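Local coordinates for protein D-glyceraldehyde dehydrogenase (NADP(+)) (Thermoplasma acidophilum, PDB 5IZD) that oxidises glyceraldehyde to glycerate with NADP(+) in the non-phosphorylated Entner-Doudoroff pathway, and belongs to the aldehyde dehydrogenase family, at residues G319-K324 and F383-G388; A272-A277 and P365-N370; S65-R70 and G192-V197. All coordinates share one frame; numbering follows the deposited sequence.

Contact 1: residues G319-K324 and F383-G388; sequences GPLINK and FAPVIG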
loop_
_atom_site.group_PDB
_atom_site.type_symbol
_atom_site.label_atom_id
_atom_site.label_comp_id
_atom_site.label_asym_id
_atom_site.label_seq_id
_atom_site.Cartn_x
_atom_site.Cartn_y
_atom_site.Cartn_z
ATOM N N GLY A 319 -15.514 15.952 -36.147
ATOM C CA GLY A 319 -16.914 15.590 -36.311
ATOM C C GLY A 319 -17.929 16.622 -35.870
ATOM O O GLY A 319 -17.583 17.728 -35.468
ATOM N N PRO A 320 -19.206 16.254 -35.938
ATOM C CA PRO A 320 -20.274 17.135 -35.517
ATOM C C PRO A 320 -20.516 17.104 -34.022
ATOM O O PRO A 320 -20.075 16.167 -33.324
ATOM C CB PRO A 320 -21.507 16.537 -36.260
ATOM C CG PRO A 320 -21.191 15.077 -36.263
ATOM C CD PRO A 320 -19.737 15.038 -36.583
ATOM N N LEU A 321 -21.247 18.106 -33.543
ATOM C CA LEU A 321 -21.848 18.018 -32.200
ATOM C C LEU A 321 -22.933 16.919 -32.168
ATOM O O LEU A 321 -23.543 16.616 -33.194
ATOM C CB LEU A 321 -22.424 19.358 -31.777
ATOM C CG LEU A 321 -21.448 20.545 -31.908
ATOM C CD1 LEU A 321 -22.159 21.860 -31.620
ATOM C CD2 LEU A 321 -20.302 20.328 -31.009
ATOM N N ILE A 322 -23.152 16.359 -30.987
ATOM C CA ILE A 322 -24.028 15.224 -30.778
ATOM C C ILE A 322 -25.486 15.397 -31.167
ATOM O O ILE A 322 -26.095 14.463 -31.639
ATOM C CB ILE A 322 -23.920 14.676 -29.322
ATOM C CG1 ILE A 322 -24.582 13.282 -29.166
ATOM C CG2 ILE A 322 -24.378 15.697 -28.269
ATOM C CD1 ILE A 322 -23.922 12.218 -30.021
ATOM N N ASN A 323 -26.053 16.571 -30.965
ATOM C CA ASN A 323 -27.474 16.750 -31.254
ATOM C C ASN A 323 -27.829 18.199 -31.506
ATOM O O ASN A 323 -26.997 19.093 -31.331
ATOM C CB ASN A 323 -28.364 16.106 -30.168
ATOM C CG ASN A 323 -28.099 16.658 -28.770
ATOM O OD1 ASN A 323 -27.953 17.862 -28.583
ATOM N ND2 ASN A 323 -28.038 15.784 -27.796
ATOM N N LYS A 324 -29.072 18.413 -31.957
ATOM C CA LYS A 324 -29.586 19.759 -32.263
ATOM C C LYS A 324 -29.453 20.688 -31.065
ATOM O O LYS A 324 -29.055 21.834 -31.237
ATOM C CB LYS A 324 -31.062 19.750 -32.784
ATOM C CG LYS A 324 -31.332 20.834 -33.802
ATOM C CD LYS A 324 -32.766 20.855 -34.406
ATOM N N PHE A 383 -17.977 22.762 -23.993
ATOM C CA PHE A 383 -18.113 21.398 -24.514
ATOM C C PHE A 383 -18.349 21.419 -26.054
ATOM O O PHE A 383 -19.272 20.776 -26.549
ATOM C CB PHE A 383 -19.244 20.643 -23.733
ATOM C CG PHE A 383 -18.904 19.246 -23.321
ATOM C CD1 PHE A 383 -17.929 18.992 -22.377
ATOM C CD2 PHE A 383 -19.624 18.150 -23.840
ATOM C CE1 PHE A 383 -17.652 17.688 -21.942
ATOM C CE2 PHE A 383 -19.344 16.849 -23.429
ATOM C CZ PHE A 383 -18.363 16.614 -22.467
ATOM N N ALA A 384 -17.518 22.192 -26.786
ATOM C CA ALA A 384 -17.764 22.474 -28.221
ATOM C C ALA A 384 -16.468 23.111 -28.746
ATOM O O ALA A 384 -15.584 23.400 -27.944
ATOM C CB ALA A 384 -18.965 23.380 -28.398
ATOM N N PRO A 385 -16.320 23.295 -30.070
ATOM C CA PRO A 385 -14.986 23.656 -30.581
ATOM C C PRO A 385 -14.654 25.178 -30.519
ATOM O O PRO A 385 -14.254 25.778 -31.505
ATOM C CB PRO A 385 -15.032 23.110 -32.015
ATOM C CG PRO A 385 -16.454 23.307 -32.389
ATOM C CD PRO A 385 -17.245 22.947 -31.169
ATOM N N VAL A 386 -14.783 25.754 -29.330
ATOM C CA VAL A 386 -14.762 27.180 -29.109
ATOM C C VAL A 386 -13.788 27.449 -27.945
ATOM O O VAL A 386 -13.880 26.782 -26.914
ATOM C CB VAL A 386 -16.150 27.706 -28.650
ATOM C CG1 VAL A 386 -16.109 29.208 -28.425
ATOM C CG2 VAL A 386 -17.268 27.339 -29.620
ATOM N N ILE A 387 -12.891 28.421 -28.087
ATOM C CA ILE A 387 -11.998 28.764 -26.997
ATOM C C ILE A 387 -11.656 30.251 -27.054
ATOM O O ILE A 387 -11.514 30.818 -28.115
ATOM C CB ILE A 387 -10.742 27.847 -27.001
ATOM C CG1 ILE A 387 -9.901 28.020 -25.712
ATOM C CG2 ILE A 387 -9.862 28.112 -28.223
ATOM C CD1 ILE A 387 -8.939 26.878 -25.431
ATOM N N GLY A 388 -11.547 30.879 -25.877
ATOM C CA GLY A 388 -10.993 32.227 -25.727
ATOM C C GLY A 388 -9.583 32.142 -25.230
ATOM O O GLY A 388 -9.232 31.151 -24.539
#
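The Glu-Ile-Phe sequence of aldehyde dehydrogenases, assigned to NADP(+) binding by similarity, ends here in Phe383, and directly behind it Ala384 and Pro385 are packed by Leu321 of the loop that leads into helix 324-339. Small and apolar, the contact is a worked example of a long-range join made by one buried leucine, which connects that loop to the chain following Phe383. All of it is carried by a single methyl: CD2 of Leu321 lies 4.0 Å from CD of Pro385 and 4.2 Å from CB of Ala384, reaching the start of the proline ring and the alanine methyl together. A chi1 of -51° sets CG of the leucine beside its own backbone N and anti to its carbonyl carbon; the extended chi2 then carries CD1 away and leaves CD2 against Pro385 and Ala384. No hydrogen bond joins the two segments, so dispersion contacts alone make the join. Leu321 also has backbone hydrogen bonding with Tyr361, and its side chain packs on Ala326 and Thr330 of helix 324-339. Asn323 caps that helix, its OD1 accepting from the backbone N of Ala326, while its ND2 donates to OD1 of Asp176, a residue assigned to NADP(+) binding by similarity; Ile322, one residue earlier, packs on Trp148 of the same assigned site. Across the contact, Pro385 is the centre of an inverse gamma turn, with phi and psi of -84° and 54°, through which the chain leaves the cofactor loop and enters strand 386-392. The turn is closed by a short but weak hydrogen bond, Val386 N to Ala384 O, 2.8 Å.

Contact 2: residues A272-A277 and P365-N370; sequences AKYWNA and PTIIGN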
loop_
_atom_site.group_PDB
_atom_site.type_symbol
_atom_site.label_atom_id
_atom_site.label_comp_id
_atom_site.label_asym_id
_atom_site.label_seq_id
_atom_site.Cartn_x
_atom_site.Cartn_y
_atom_site.Cartn_z
ATOM N N ALA A 272 -6.318 19.082 -27.882
ATOM C CA ALA A 272 -7.101 19.367 -26.698
ATOM C C ALA A 272 -8.386 20.129 -26.973
ATOM O O ALA A 272 -9.378 19.928 -26.279
ATOM C CB ALA A 272 -6.231 20.073 -25.618
ATOM N N LYS A 273 -8.395 20.975 -28.011
ATOM C CA LYS A 273 -9.593 21.672 -28.381
ATOM C C LYS A 273 -10.512 20.863 -29.303
ATOM O O LYS A 273 -11.724 20.899 -29.155
ATOM C CB LYS A 273 -9.280 22.962 -29.108
ATOM C CG LYS A 273 -10.492 23.860 -29.340
ATOM C CD LYS A 273 -11.140 24.355 -28.060
ATOM C CE LYS A 273 -12.338 23.554 -27.636
ATOM N NZ LYS A 273 -12.891 24.026 -26.352
ATOM N N TYR A 274 -9.948 20.212 -30.307
ATOM C CA TYR A 274 -10.767 19.700 -31.406
ATOM C C TYR A 274 -11.032 18.243 -31.376
ATOM O O TYR A 274 -11.915 17.796 -32.098
ATOM C CB TYR A 274 -10.219 20.129 -32.794
ATOM C CG TYR A 274 -10.053 21.594 -32.881
ATOM C CD1 TYR A 274 -11.130 22.444 -32.608
ATOM C CD2 TYR A 274 -8.825 22.164 -33.202
ATOM C CE1 TYR A 274 -10.991 23.823 -32.680
ATOM C CE2 TYR A 274 -8.678 23.522 -33.292
ATOM C CZ TYR A 274 -9.736 24.366 -33.015
ATOM O OH TYR A 274 -9.589 25.763 -33.076
ATOM N N TRP A 275 -10.328 17.489 -30.557
ATOM C CA TRP A 275 -10.619 16.071 -30.405
ATOM C C TRP A 275 -12.037 15.949 -29.925
ATOM O O TRP A 275 -12.456 16.696 -29.050
ATOM C CB TRP A 275 -9.672 15.458 -29.434
ATOM C CG TRP A 275 -9.659 13.967 -29.235
ATOM C CD1 TRP A 275 -9.346 12.987 -30.166
ATOM C CD2 TRP A 275 -9.884 13.279 -28.005
ATOM N NE1 TRP A 275 -9.343 11.746 -29.564
ATOM C CE2 TRP A 275 -9.646 11.900 -28.237
ATOM C CE3 TRP A 275 -10.224 13.693 -26.713
ATOM C CZ2 TRP A 275 -9.747 10.946 -27.227
ATOM C CZ3 TRP A 275 -10.318 12.715 -25.680
ATOM C CH2 TRP A 275 -10.087 11.374 -25.958
ATOM N N ASN A 276 -12.801 15.127 -30.651
ATOM C CA ASN A 276 -14.229 14.933 -30.390
ATOM C C ASN A 276 -14.998 16.250 -30.433
ATOM O O ASN A 276 -15.970 16.441 -29.706
ATOM C CB ASN A 276 -14.448 14.231 -29.030
ATOM C CG ASN A 276 -15.757 13.444 -28.999
ATOM O OD1 ASN A 276 -16.274 13.057 -30.045
ATOM N ND2 ASN A 276 -16.324 13.255 -27.809
ATOM N N ALA A 277 -14.564 17.158 -31.316
ATOM C CA ALA A 277 -15.173 18.481 -31.439
ATOM C C ALA A 277 -15.268 19.291 -30.094
ATOM O O ALA A 277 -16.200 20.095 -29.922
ATOM C CB ALA A 277 -16.544 18.364 -32.076
ATOM N N PRO A 365 -14.499 25.370 -35.922
ATOM C CA PRO A 365 -13.533 25.830 -34.931
ATOM C C PRO A 365 -13.617 27.350 -34.701
ATOM O O PRO A 365 -13.626 28.143 -35.669
ATOM C CB PRO A 365 -12.186 25.463 -35.578
ATOM C CG PRO A 365 -12.496 24.254 -36.365
ATOM C CD PRO A 365 -13.832 24.596 -36.989
ATOM N N THR A 366 -13.758 27.751 -33.450
ATOM C CA THR A 366 -14.057 29.123 -33.110
ATOM C C THR A 366 -13.049 29.647 -32.022
ATOM O O THR A 366 -12.944 29.057 -30.947
ATOM C CB THR A 366 -15.490 29.259 -32.614
ATOM O OG1 THR A 366 -16.411 28.794 -33.622
ATOM C CG2 THR A 366 -15.784 30.717 -32.252
ATOM N N ILE A 367 -12.353 30.739 -32.354
ATOM C CA ILE A 367 -11.276 31.286 -31.545
ATOM C C ILE A 367 -11.639 32.733 -31.246
ATOM O O ILE A 367 -11.988 33.493 -32.158
ATOM C CB ILE A 367 -9.902 31.170 -32.253
ATOM C CG1 ILE A 367 -9.590 29.695 -32.601
ATOM C CG2 ILE A 367 -8.780 31.722 -31.380
ATOM C CD1 ILE A 367 -8.638 29.572 -33.773
ATOM N N ILE A 368 -11.632 33.061 -29.964
ATOM C CA ILE A 368 -12.055 34.343 -29.435
ATOM C C ILE A 368 -10.925 35.095 -28.687
ATOM O O ILE A 368 -10.286 34.488 -27.823
ATOM C CB ILE A 368 -13.221 34.100 -28.475
ATOM C CG1 ILE A 368 -14.411 33.516 -29.258
ATOM C CG2 ILE A 368 -13.614 35.375 -27.751
ATOM C CD1 ILE A 368 -15.638 33.369 -28.410
ATOM N N GLY A 369 -10.732 36.393 -28.987
ATOM C CA GLY A 369 -9.868 37.358 -28.184
ATOM C C GLY A 369 -10.651 38.342 -27.304
ATOM O O GLY A 369 -11.861 38.629 -27.550
ATOM N N ASN A 370 -9.975 38.867 -26.286
ATOM C CA ASN A 370 -10.533 39.860 -25.313
ATOM C C ASN A 370 -11.937 39.566 -24.698
ATOM O O ASN A 370 -12.867 40.387 -24.793
#
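Tyr274 makes the whole contact of segment 272-277 with Pro365 and Ile367, but its setting begins one residue earlier, at Lys273, whose CG lies 3.4 Å above one face of the tyrosine ring, towards its rim. NZ of that lysine hydrogen-bonds to the carbonyl O atoms of Ala284 and Val386. Tyr274 itself, with CG anti to its carbonyl carbon (chi1 -54°), extends the ring toward the start of strand 366-369. There CB of Pro365 approaches CE1 at 3.5 Å and lies 3.6 Å from OH, the proline crossing the tyrosine side chain at about a right angle. Farther out, CG1 of Ile367 stands 4.0 Å from the same OH, whose hydrogen-bond partner is OG of Ser305 at the end of helix 294-305. An alanine here would take away both ring and hydroxyl, and would probably open a gap beside Pro365 while leaving Ser305 OG without this mate. Trp275 first leaves helical geometry, and O of Tyr274 accepts a hydrogen bond from Ala277 N (2.8 Å). Helix 262-274 thus meets the entry of a sheet strand through one aromatic side chain, as part of the alpha/beta packing in the catalytic domain of the aldehyde dehydrogenase fold.

Contact 3: residues S65-R70 and G192-V197; sequences SKIIYR and GVPKGV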
loop_
_atom_site.group_PDB
_atom_site.type_symbol
_atom_site.label_atom_id
_atom_site.label_comp_id
_atom_site.label_asym_id
_atom_site.label_seq_id
_atom_site.Cartn_x
_atom_site.Cartn_y
_atom_site.Cartn_z
ATOM N N SER A 65 -12.594 -12.635 -13.566
ATOM C CA SER A 65 -11.637 -12.159 -14.530
ATOM C C SER A 65 -11.621 -12.994 -15.781
ATOM O O SER A 65 -11.419 -12.429 -16.808
ATOM C CB SER A 65 -10.201 -12.007 -13.983
ATOM O OG SER A 65 -9.542 -13.247 -13.844
ATOM N N LYS A 66 -11.804 -14.303 -15.708
ATOM C CA LYS A 66 -11.761 -15.148 -16.937
ATOM C C LYS A 66 -12.883 -14.799 -17.931
ATOM O O LYS A 66 -12.650 -14.758 -19.174
ATOM C CB LYS A 66 -11.841 -16.628 -16.604
ATOM C CG LYS A 66 -10.592 -17.132 -15.871
ATOM C CD LYS A 66 -10.640 -18.632 -15.577
ATOM C CE LYS A 66 -9.345 -19.026 -14.880
ATOM N NZ LYS A 66 -9.519 -20.383 -14.312
ATOM N N ILE A 67 -14.072 -14.556 -17.370
ATOM C CA ILE A 67 -15.272 -14.108 -18.122
ATOM C C ILE A 67 -15.010 -12.712 -18.708
ATOM O O ILE A 67 -15.285 -12.483 -19.874
ATOM C CB ILE A 67 -16.529 -14.041 -17.221
ATOM C CG1 ILE A 67 -16.940 -15.429 -16.748
ATOM C CG2 ILE A 67 -17.667 -13.356 -17.971
ATOM C CD1 ILE A 67 -17.921 -15.440 -15.566
ATOM N N ILE A 68 -14.435 -11.808 -17.917
ATOM C CA ILE A 68 -14.143 -10.464 -18.415
ATOM C C ILE A 68 -13.087 -10.475 -19.535
ATOM O O ILE A 68 -13.230 -9.685 -20.537
ATOM C CB ILE A 68 -13.724 -9.506 -17.273
ATOM C CG1 ILE A 68 -14.885 -9.292 -16.286
ATOM C CG2 ILE A 68 -13.191 -8.165 -17.792
ATOM C CD1 ILE A 68 -14.451 -8.865 -14.906
ATOM N N TYR A 69 -12.065 -11.338 -19.402
ATOM C CA TYR A 69 -11.045 -11.481 -20.464
ATOM C C TYR A 69 -11.631 -12.021 -21.810
ATOM O O TYR A 69 -11.264 -11.580 -22.895
ATOM C CB TYR A 69 -9.874 -12.387 -20.031
ATOM C CG TYR A 69 -8.870 -11.802 -19.012
ATOM C CD1 TYR A 69 -8.233 -10.583 -19.228
ATOM C CD2 TYR A 69 -8.540 -12.516 -17.846
ATOM C CE1 TYR A 69 -7.268 -10.104 -18.340
ATOM C CE2 TYR A 69 -7.614 -12.028 -16.915
ATOM C CZ TYR A 69 -6.993 -10.818 -17.155
ATOM O OH TYR A 69 -6.056 -10.354 -16.268
ATOM N N ARG A 70 -12.575 -12.934 -21.692
ATOM C CA ARG A 70 -13.296 -13.532 -22.798
ATOM C C ARG A 70 -14.008 -12.395 -23.532
ATOM O O ARG A 70 -13.836 -12.259 -24.698
ATOM C CB ARG A 70 -14.274 -14.558 -22.275
ATOM C CG ARG A 70 -14.529 -15.728 -23.209
ATOM C CD ARG A 70 -14.409 -17.055 -22.463
ATOM N NE ARG A 70 -15.514 -17.203 -21.556
ATOM C CZ ARG A 70 -15.458 -17.832 -20.405
ATOM N NH1 ARG A 70 -16.535 -17.897 -19.658
ATOM N NH2 ARG A 70 -14.334 -18.406 -20.022
ATOM N N GLY A 192 -20.211 -15.150 -21.257
ATOM C CA GLY A 192 -20.677 -15.956 -20.106
ATOM C C GLY A 192 -21.037 -15.261 -18.797
ATOM O O GLY A 192 -21.153 -15.935 -17.767
ATOM N N VAL A 193 -21.240 -13.938 -18.793
ATOM C CA VAL A 193 -21.726 -13.278 -17.560
ATOM C C VAL A 193 -23.032 -13.965 -17.117
ATOM O O VAL A 193 -23.930 -14.015 -17.881
ATOM C CB VAL A 193 -21.982 -11.763 -17.748
ATOM C CG1 VAL A 193 -22.701 -11.181 -16.541
ATOM C CG2 VAL A 193 -20.668 -11.056 -17.934
ATOM N N PRO A 194 -23.119 -14.463 -15.871
ATOM C CA PRO A 194 -24.362 -15.131 -15.467
ATOM C C PRO A 194 -25.603 -14.215 -15.435
ATOM O O PRO A 194 -25.460 -12.968 -15.314
ATOM C CB PRO A 194 -24.061 -15.651 -14.062
ATOM C CG PRO A 194 -22.590 -15.563 -13.871
ATOM C CD PRO A 194 -22.142 -14.420 -14.775
ATOM N N LYS A 195 -26.801 -14.831 -15.449
ATOM C CA LYS A 195 -28.069 -14.079 -15.514
ATOM C C LYS A 195 -28.276 -13.251 -14.253
ATOM O O LYS A 195 -28.023 -13.689 -13.146
ATOM C CB LYS A 195 -29.317 -14.988 -15.869
ATOM C CG LYS A 195 -30.130 -15.484 -14.681
ATOM C CD LYS A 195 -31.353 -16.297 -15.035
ATOM C CE LYS A 195 -32.184 -16.544 -13.784
ATOM N N GLY A 196 -28.675 -12.004 -14.429
ATOM C CA GLY A 196 -28.801 -11.061 -13.312
ATOM C C GLY A 196 -27.568 -10.229 -13.004
ATOM O O GLY A 196 -27.702 -9.193 -12.407
ATOM N N VAL A 197 -26.372 -10.683 -13.383
ATOM C CA VAL A 197 -25.130 -9.994 -13.007
ATOM C C VAL A 197 -25.005 -8.668 -13.738
ATOM O O VAL A 197 -24.476 -7.716 -13.183
ATOM C CB VAL A 197 -23.893 -10.875 -13.231
ATOM C CG1 VAL A 197 -22.570 -10.096 -12.984
ATOM C CG2 VAL A 197 -23.964 -12.048 -12.294
#
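Ile67 of helix 39-77 is pressed against the loop at Val193, and here the packing is close: its CG2 methyl lies 3.7 Å from the backbone N of Val193 and 3.8 Å from the CG2 methyl of that valine, the two side chains crossing at about a right angle. The other branch of the isoleucine, turned beside the backbone N by chi1 of -66°, sends CD1 along the loop to within 3.9 Å of the carbonyl O of Gly192. Farther on the fit slackens, with CD of Pro194 at 4.4 Å from CD1. Trp56 of the same long helix packs on both Ile67 and Pro194.

The loop belongs to a beta-alpha-beta crossover of the dinucleotide-binding region, in which helix 178-190 links the parallel neighbours 168-172 and 198-200. Gly192 ends that helix in a Schellman motif; at its phi of 102° and psi of 16° a CB would collide with the carbonyl O of Ala191, so glycine is needed.

On the solvent side Arg70 and Gly192 are both exposed, and Arg70 NH1 comes no nearer than 4.6 Å to the segment, at Gly192 CA. The guanidinium folds back until the CA of Ile67 lies 4.3 Å above one of its faces, towards the rim, and NH1 is tied to the helix end by a hydrogen bond to the carbonyl O of Ala191. A side chain on Gly192 would also crowd Arg70, since a CB there would lie only 3.2 Å from NH1.

Contacts 1 and 2 form one neighbourhood, their centres 9 Å apart. Their strands 386-392 and 366-369 run parallel side by side in the same sheet, with probable hydrogen bonds from Thr366 N to Pro385 O (2.8 Å) and from Ile368 N to Ile387 O (2.9 Å). Pro385 is also shared packing ground, its CD lying 3.3 Å from Ala277 O. Contact 1 stands nearer the cofactor: the side chain of Leu321 is about 11 Å from the bound NADP. Contact 3 lies on the opposite side of the chain's centre, its centre about 37 Å from that of contact 1 and 41 Å from that of contact 2, away from the annotated sites.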